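Local coordinates for hypothetical protein yigZ (Escherichia coli, PDB 1VI7) that is of uncertain function but may bind guanyl ribonucleotides and other anions and hydrolyse ribonucleoside triphosphates, at residues Glu5-Ala11 / Thr132-Pro138; Ala12-Val16 / Gln126-Thr132. All coordinates share one frame; numbering follows the deposited sequence.

Contact 1. Residues Glu5-Ala11 / Thr132-Pro138; sequences ESWLIPA and TTQRKTP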
loop_
_atom_site.group_PDB
_atom_site.type_symbol
_atom_site.label_atom_id
_atom_site.label_comp_id
_atom_site.label_asym_id
_atom_site.label_seq_id
_atom_site.Cartn_x
_atom_site.Cartn_y
_atom_site.Cartn_z
ATOM N N GLU A 5 -6.355 13.596 -1.175
ATOM C CA GLU A 5 -7.601 13.173 -0.544
ATOM C C GLU A 5 -7.740 11.667 -0.497
ATOM O O GLU A 5 -7.565 11.034 0.558
ATOM C CB GLU A 5 -8.783 13.854 -1.216
ATOM C CG GLU A 5 -8.710 14.005 -2.709
ATOM C CD GLU A 5 -8.059 15.259 -3.238
ATOM O OE1 GLU A 5 -6.989 15.668 -2.736
ATOM O OE2 GLU A 5 -8.572 15.859 -4.223
ATOM N N SER A 6 -8.043 11.032 -1.629
ATOM C CA SER A 6 -8.128 9.573 -1.641
ATOM C C SER A 6 -7.507 9.056 -2.946
ATOM O O SER A 6 -7.175 9.803 -3.851
ATOM C CB SER A 6 -9.533 9.042 -1.489
ATOM O OG SER A 6 -10.270 9.241 -2.679
ATOM N N TRP A 7 -7.395 7.744 -2.984
ATOM C CA TRP A 7 -6.823 7.068 -4.134
ATOM C C TRP A 7 -7.418 5.670 -4.298
ATOM O O TRP A 7 -8.182 5.246 -3.436
ATOM C CB TRP A 7 -5.314 7.030 -4.010
ATOM C CG TRP A 7 -4.728 6.335 -2.831
ATOM C CD1 TRP A 7 -4.459 5.005 -2.713
ATOM C CD2 TRP A 7 -4.291 6.934 -1.603
ATOM N NE1 TRP A 7 -3.896 4.729 -1.501
ATOM C CE2 TRP A 7 -3.780 5.901 -0.796
ATOM C CE3 TRP A 7 -4.294 8.243 -1.111
ATOM C CZ2 TRP A 7 -3.264 6.123 0.489
ATOM C CZ3 TRP A 7 -3.784 8.455 0.157
ATOM C CH2 TRP A 7 -3.279 7.420 0.945
ATOM N N LEU A 8 -7.060 4.985 -5.381
ATOM C CA LEU A 8 -7.566 3.648 -5.618
ATOM C C LEU A 8 -6.475 2.639 -5.273
ATOM O O LEU A 8 -5.311 3.050 -5.237
ATOM C CB LEU A 8 -7.997 3.440 -7.067
ATOM C CG LEU A 8 -9.036 4.380 -7.667
ATOM C CD1 LEU A 8 -9.260 4.081 -9.136
ATOM C CD2 LEU A 8 -10.356 4.320 -6.921
ATOM N N ILE A 9 -6.863 1.458 -4.814
ATOM C CA ILE A 9 -5.882 0.407 -4.511
ATOM C C ILE A 9 -6.436 -0.914 -5.027
ATOM O O ILE A 9 -7.623 -0.966 -5.414
ATOM C CB ILE A 9 -5.572 0.329 -3.022
ATOM C CG1 ILE A 9 -6.821 0.064 -2.168
ATOM C CG2 ILE A 9 -4.899 1.601 -2.481
ATOM C CD1 ILE A 9 -7.035 -1.378 -1.819
ATOM N N PRO A 10 -5.643 -1.981 -5.028
ATOM C CA PRO A 10 -6.109 -3.260 -5.505
ATOM C C PRO A 10 -7.104 -3.926 -4.565
ATOM O O PRO A 10 -6.776 -4.234 -3.412
ATOM C CB PRO A 10 -4.837 -4.099 -5.622
ATOM C CG PRO A 10 -3.708 -3.204 -5.466
ATOM C CD PRO A 10 -4.200 -1.969 -4.772
ATOM N N ALA A 11 -8.220 -4.404 -5.097
ATOM C CA ALA A 11 -9.258 -5.118 -4.370
ATOM C C ALA A 11 -9.106 -6.624 -4.474
ATOM O O ALA A 11 -9.820 -7.444 -3.882
ATOM C CB ALA A 11 -10.631 -4.688 -4.892
ATOM N N THR A 132 -8.757 -5.159 -10.506
ATOM C CA THR A 132 -9.993 -4.560 -9.977
ATOM C C THR A 132 -9.615 -3.659 -8.814
ATOM O O THR A 132 -8.704 -4.043 -8.055
ATOM C CB THR A 132 -10.995 -5.636 -9.557
ATOM O OG1 THR A 132 -10.610 -6.300 -8.337
ATOM C CG2 THR A 132 -11.100 -6.674 -10.679
ATOM N N THR A 133 -10.234 -2.509 -8.655
ATOM C CA THR A 133 -9.825 -1.592 -7.606
ATOM C C THR A 133 -10.896 -1.171 -6.637
ATOM O O THR A 133 -12.030 -1.621 -6.672
ATOM C CB THR A 133 -9.207 -0.328 -8.272
ATOM O OG1 THR A 133 -10.028 0.078 -9.376
ATOM C CG2 THR A 133 -7.794 -0.568 -8.772
ATOM N N GLN A 134 -10.525 -0.307 -5.686
ATOM C CA GLN A 134 -11.441 0.268 -4.708
ATOM C C GLN A 134 -10.891 1.561 -4.106
ATOM O O GLN A 134 -9.716 1.604 -3.732
ATOM C CB GLN A 134 -11.777 -0.702 -3.584
ATOM C CG GLN A 134 -10.614 -1.520 -3.078
ATOM C CD GLN A 134 -10.949 -2.261 -1.794
ATOM O OE1 GLN A 134 -11.102 -3.482 -1.767
ATOM N NE2 GLN A 134 -11.049 -1.481 -0.717
ATOM N N ARG A 135 -11.745 2.556 -3.902
ATOM C CA ARG A 135 -11.266 3.817 -3.339
ATOM C C ARG A 135 -10.814 3.610 -1.905
ATOM O O ARG A 135 -11.132 2.620 -1.258
ATOM C CB ARG A 135 -12.247 4.954 -3.455
ATOM C CG ARG A 135 -11.747 6.318 -3.023
ATOM C CD ARG A 135 -12.612 7.403 -3.665
ATOM N NE ARG A 135 -12.466 7.344 -5.115
ATOM C CZ ARG A 135 -11.392 7.745 -5.779
ATOM N NH1 ARG A 135 -10.348 8.259 -5.127
ATOM N NH2 ARG A 135 -11.316 7.632 -7.104
ATOM N N LYS A 136 -10.018 4.562 -1.417
ATOM C CA LYS A 136 -9.506 4.423 -0.056
ATOM C C LYS A 136 -9.206 5.749 0.593
ATOM O O LYS A 136 -8.128 6.300 0.374
ATOM C CB LYS A 136 -8.254 3.524 -0.112
ATOM C CG LYS A 136 -7.659 3.318 1.252
ATOM C CD LYS A 136 -6.391 2.504 1.275
ATOM C CE LYS A 136 -5.574 2.826 2.537
ATOM N NZ LYS A 136 -5.403 4.307 2.663
ATOM N N THR A 137 -10.158 6.309 1.339
ATOM C CA THR A 137 -9.898 7.588 2.012
ATOM C C THR A 137 -9.243 7.342 3.363
ATOM O O THR A 137 -9.800 6.685 4.240
ATOM C CB THR A 137 -11.125 8.467 2.157
ATOM O OG1 THR A 137 -11.965 8.390 0.983
ATOM C CG2 THR A 137 -10.693 9.935 2.295
ATOM N N PRO A 138 -7.971 7.709 3.467
ATOM C CA PRO A 138 -7.196 7.524 4.676
ATOM C C PRO A 138 -7.713 8.333 5.861
ATOM O O PRO A 138 -8.168 9.473 5.738
ATOM C CB PRO A 138 -5.803 8.043 4.280
ATOM C CG PRO A 138 -6.153 9.169 3.337
ATOM C CD PRO A 138 -7.244 8.558 2.473
#

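Contact 2. Residues Ala12-Val16 / Gln126-Thr132; sequences APVTV and QALRQLT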
loop_
_atom_site.group_PDB
_atom_site.type_symbol
_atom_site.label_atom_id
_atom_site.label_comp_id
_atom_site.label_asym_id
_atom_site.label_seq_id
_atom_site.Cartn_x
_atom_site.Cartn_y
_atom_site.Cartn_z
ATOM N N ALA A 12 -8.175 -7.072 -5.289
ATOM C CA ALA A 12 -7.935 -8.498 -5.457
ATOM C C ALA A 12 -6.623 -8.650 -6.235
ATOM O O ALA A 12 -6.246 -7.743 -6.971
ATOM C CB ALA A 12 -9.037 -9.221 -6.180
ATOM N N PRO A 13 -5.943 -9.738 -5.949
ATOM C CA PRO A 13 -4.667 -10.041 -6.585
ATOM C C PRO A 13 -4.913 -10.424 -8.034
ATOM O O PRO A 13 -6.059 -10.674 -8.393
ATOM C CB PRO A 13 -4.165 -11.243 -5.784
ATOM C CG PRO A 13 -5.400 -11.949 -5.357
ATOM C CD PRO A 13 -6.413 -10.866 -5.110
ATOM N N VAL A 14 -3.876 -10.353 -8.846
ATOM C CA VAL A 14 -3.956 -10.684 -10.259
ATOM C C VAL A 14 -2.712 -11.523 -10.610
ATOM O O VAL A 14 -1.610 -11.222 -10.149
ATOM C CB VAL A 14 -3.916 -9.463 -11.184
ATOM C CG1 VAL A 14 -3.912 -9.853 -12.649
ATOM C CG2 VAL A 14 -5.002 -8.461 -10.889
ATOM N N THR A 15 -2.924 -12.454 -11.520
ATOM C CA THR A 15 -1.831 -13.316 -11.938
ATOM C C THR A 15 -1.969 -13.561 -13.417
ATOM O O THR A 15 -3.053 -13.971 -13.843
ATOM C CB THR A 15 -1.898 -14.628 -11.144
ATOM O OG1 THR A 15 -0.958 -15.583 -11.647
ATOM C CG2 THR A 15 -3.292 -15.233 -11.237
ATOM N N VAL A 16 -1.001 -13.163 -14.236
ATOM C CA VAL A 16 -1.151 -13.492 -15.670
ATOM C C VAL A 16 0.168 -14.081 -16.144
ATOM O O VAL A 16 1.180 -13.911 -15.440
ATOM C CB VAL A 16 -1.793 -12.431 -16.499
ATOM C CG1 VAL A 16 -1.534 -11.016 -16.029
ATOM C CG2 VAL A 16 -1.442 -12.548 -17.994
ATOM N N GLN A 126 -0.151 -5.966 -18.843
ATOM C CA GLN A 126 -1.261 -6.850 -19.135
ATOM C C GLN A 126 -2.106 -7.125 -17.896
ATOM O O GLN A 126 -3.326 -7.197 -17.932
ATOM C CB GLN A 126 -0.756 -8.180 -19.699
ATOM C CG GLN A 126 -0.129 -8.088 -21.075
ATOM C CD GLN A 126 -1.033 -7.312 -22.025
ATOM O OE1 GLN A 126 -0.546 -6.395 -22.689
ATOM N NE2 GLN A 126 -2.330 -7.590 -21.932
ATOM N N ALA A 127 -1.380 -7.376 -16.807
ATOM C CA ALA A 127 -1.935 -7.714 -15.509
ATOM C C ALA A 127 -2.848 -6.576 -15.039
ATOM O O ALA A 127 -3.947 -6.752 -14.546
ATOM C CB ALA A 127 -0.797 -7.865 -14.504
ATOM N N LEU A 128 -2.298 -5.379 -15.271
ATOM C CA LEU A 128 -2.938 -4.129 -14.954
ATOM C C LEU A 128 -4.254 -3.974 -15.654
ATOM O O LEU A 128 -5.194 -3.471 -15.030
ATOM C CB LEU A 128 -2.008 -2.947 -15.136
ATOM C CG LEU A 128 -0.896 -2.868 -14.076
ATOM C CD1 LEU A 128 0.119 -1.827 -14.455
ATOM C CD2 LEU A 128 -1.480 -2.614 -12.684
ATOM N N ARG A 129 -4.417 -4.525 -16.844
ATOM C CA ARG A 129 -5.679 -4.520 -17.560
ATOM C C ARG A 129 -6.705 -5.389 -16.824
ATOM O O ARG A 129 -7.890 -5.332 -17.173
ATOM C CB ARG A 129 -5.569 -5.002 -18.990
ATOM C CG ARG A 129 -4.933 -4.166 -20.032
ATOM C CD ARG A 129 -4.603 -4.986 -21.286
ATOM N NE ARG A 129 -3.514 -4.381 -22.046
ATOM C CZ ARG A 129 -3.618 -3.244 -22.725
ATOM N NH1 ARG A 129 -2.570 -2.742 -23.377
ATOM N NH2 ARG A 129 -4.786 -2.602 -22.795
ATOM N N GLN A 130 -6.316 -6.308 -15.977
ATOM C CA GLN A 130 -7.314 -7.121 -15.270
ATOM C C GLN A 130 -7.433 -6.781 -13.793
ATOM O O GLN A 130 -8.150 -7.479 -13.065
ATOM C CB GLN A 130 -6.997 -8.615 -15.471
ATOM C CG GLN A 130 -6.705 -8.963 -16.907
ATOM C CD GLN A 130 -6.374 -10.390 -17.236
ATOM O OE1 GLN A 130 -5.701 -10.609 -18.263
ATOM N NE2 GLN A 130 -6.832 -11.359 -16.443
ATOM N N LEU A 131 -6.778 -5.746 -13.302
ATOM C CA LEU A 131 -6.813 -5.369 -11.912
ATOM C C LEU A 131 -8.114 -4.667 -11.549
ATOM O O LEU A 131 -8.577 -3.724 -12.230
ATOM C CB LEU A 131 -5.602 -4.461 -11.559
ATOM C CG LEU A 131 -5.538 -3.958 -10.122
ATOM C CD1 LEU A 131 -5.352 -5.128 -9.166
ATOM C CD2 LEU A 131 -4.465 -2.936 -9.872
ATOM N N THR A 132 -8.757 -5.159 -10.506
ATOM C CA THR A 132 -9.993 -4.560 -9.977
ATOM C C THR A 132 -9.615 -3.659 -8.814
ATOM O O THR A 132 -8.704 -4.043 -8.055
ATOM C CB THR A 132 -10.995 -5.636 -9.557
ATOM O OG1 THR A 132 -10.610 -6.300 -8.337
ATOM C CG2 THR A 132 -11.100 -6.674 -10.679
#

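Contact 1. Residues Glu5-Ala11 / Thr132-Pro138
A two-stranded antiparallel sheet forms where Leu8 and Ile9 of strand 7-10 run against Arg135 and Gln134 of strand 133-136, the short strand that follows helix 113-128 and leads on to strand 140-146 of a separate four-stranded sheet. The strands are strongly twisted against each other, the axes of residues 7-10 and 133-136 running at 137°. Ile9 and Gln134 form a hydrogen-bonded pair, Ile9 N to Gln134 O at 3.1 Å and Gln134 N to Ile9 O at 3.0 Å, and Leu8 and Arg135 form the adjoining non-hydrogen-bonded pair. Beyond Pro10 a further backbone bond runs from Ala11 N to Thr132 O (3.0 Å).

On the face shared by Leu8 and Arg135, the arginine chain leaves with CG anti to its own backbone nitrogen and bends at chi3 (-63°), which swings the guanidinium toward the neighbouring strand. There Leu8 CD2 lies over one face of the group, off-centre, 3.5 Å from Arg135 NH2. The opposite face of the sheet carries Ile9, whose CD1 meets Gln134 CG at 3.8 Å as the two side chains slant across each other. Gln134 reaches on to Ala11, placing OE1 3.4 Å from Ala11 CB. Trp7 and Lys136 extend side by side in the same direction, and both turn to Glu97, through a weak hydrogen bond from Trp7 NE1 and a long, weak ion pair from Lys136 NZ. Pro138 approaches the indole obliquely, its CG 4.0 Å from Trp7 CZ3. Pro10 turns its side chain away from strand 133-136 and touches Val95 and His31. At the edge of the guanidinium, close to its plane, Arg135 NH1 donates to Ser6 OG at 2.6 Å with an N-H...O angle of 153°.

Contact 2. Residues Ala12-Val16 / Gln126-Thr132
Val14 and Val16 meet Ala127 and Leu131 without any ring or guanidinium between them; the flat groups that count here are backbone peptides, touched at their carbonyl oxygens. Val14 CG1 comes to 3.6 Å from Ala127 O, which also accepts a hydrogen bond from Gln130 N (2.8 Å); a type I turn spans Leu128 to Leu131. Ala12 O, in turn, has Leu131 CD1 3.5 Å away.

The rest is aliphatic, and no hydrogen bond crosses. Val14 sits in the middle with its two methyls divided: CG1, anti to the backbone nitrogen (chi1 176°), goes to Ala127, and CG2 goes to Leu131, where it lies 3.8 Å from CD1. The Val14 and Leu131 side chains meet at about a right angle. Further along the strand, Val16 CG1 rests 3.6 Å from Ala127 CB, so this small residue receives a valine methyl from each of two strand positions. An alanine in place of Val14 would probably leave Leu131 CD1 and Ala127 without their shared neighbour and open a gap between turn and strand.

Strand 14-20 is an edge strand of a five-stranded antiparallel sheet within this chain, hydrogen-bonded through the backbones of Val14 and Val16 to Leu29 and Thr27 of strand 23-31; Leu29 also touches Ala127 and Leu128, so the end of helix 113-128 packs across both strands.

Overall arrangement
The contacts hold different but successive elements: contact 1 pairs strands 7-10 and 133-136, contact 2 sets helix 113-128 and the turn Leu128 to Leu131 against strand 14-20, nested inside the loop that contact 1 closes. Both are partly buried, contact 1 lying nearer the centre of the chain. Contact 1 buries Trp7, Ile9 and Pro10 while Arg135 and Gln134 stay exposed; in contact 2 the buried residues are Val14 and Ala127. Their chemistry differs: contact 1 is strand pairing through backbone bonds, whereas contact 2 is aliphatic packing of a helix end on a sheet edge. Thr132 belongs to both, and Pro10 CB touches Leu131 CD1 at 3.7 Å, making the two continuous.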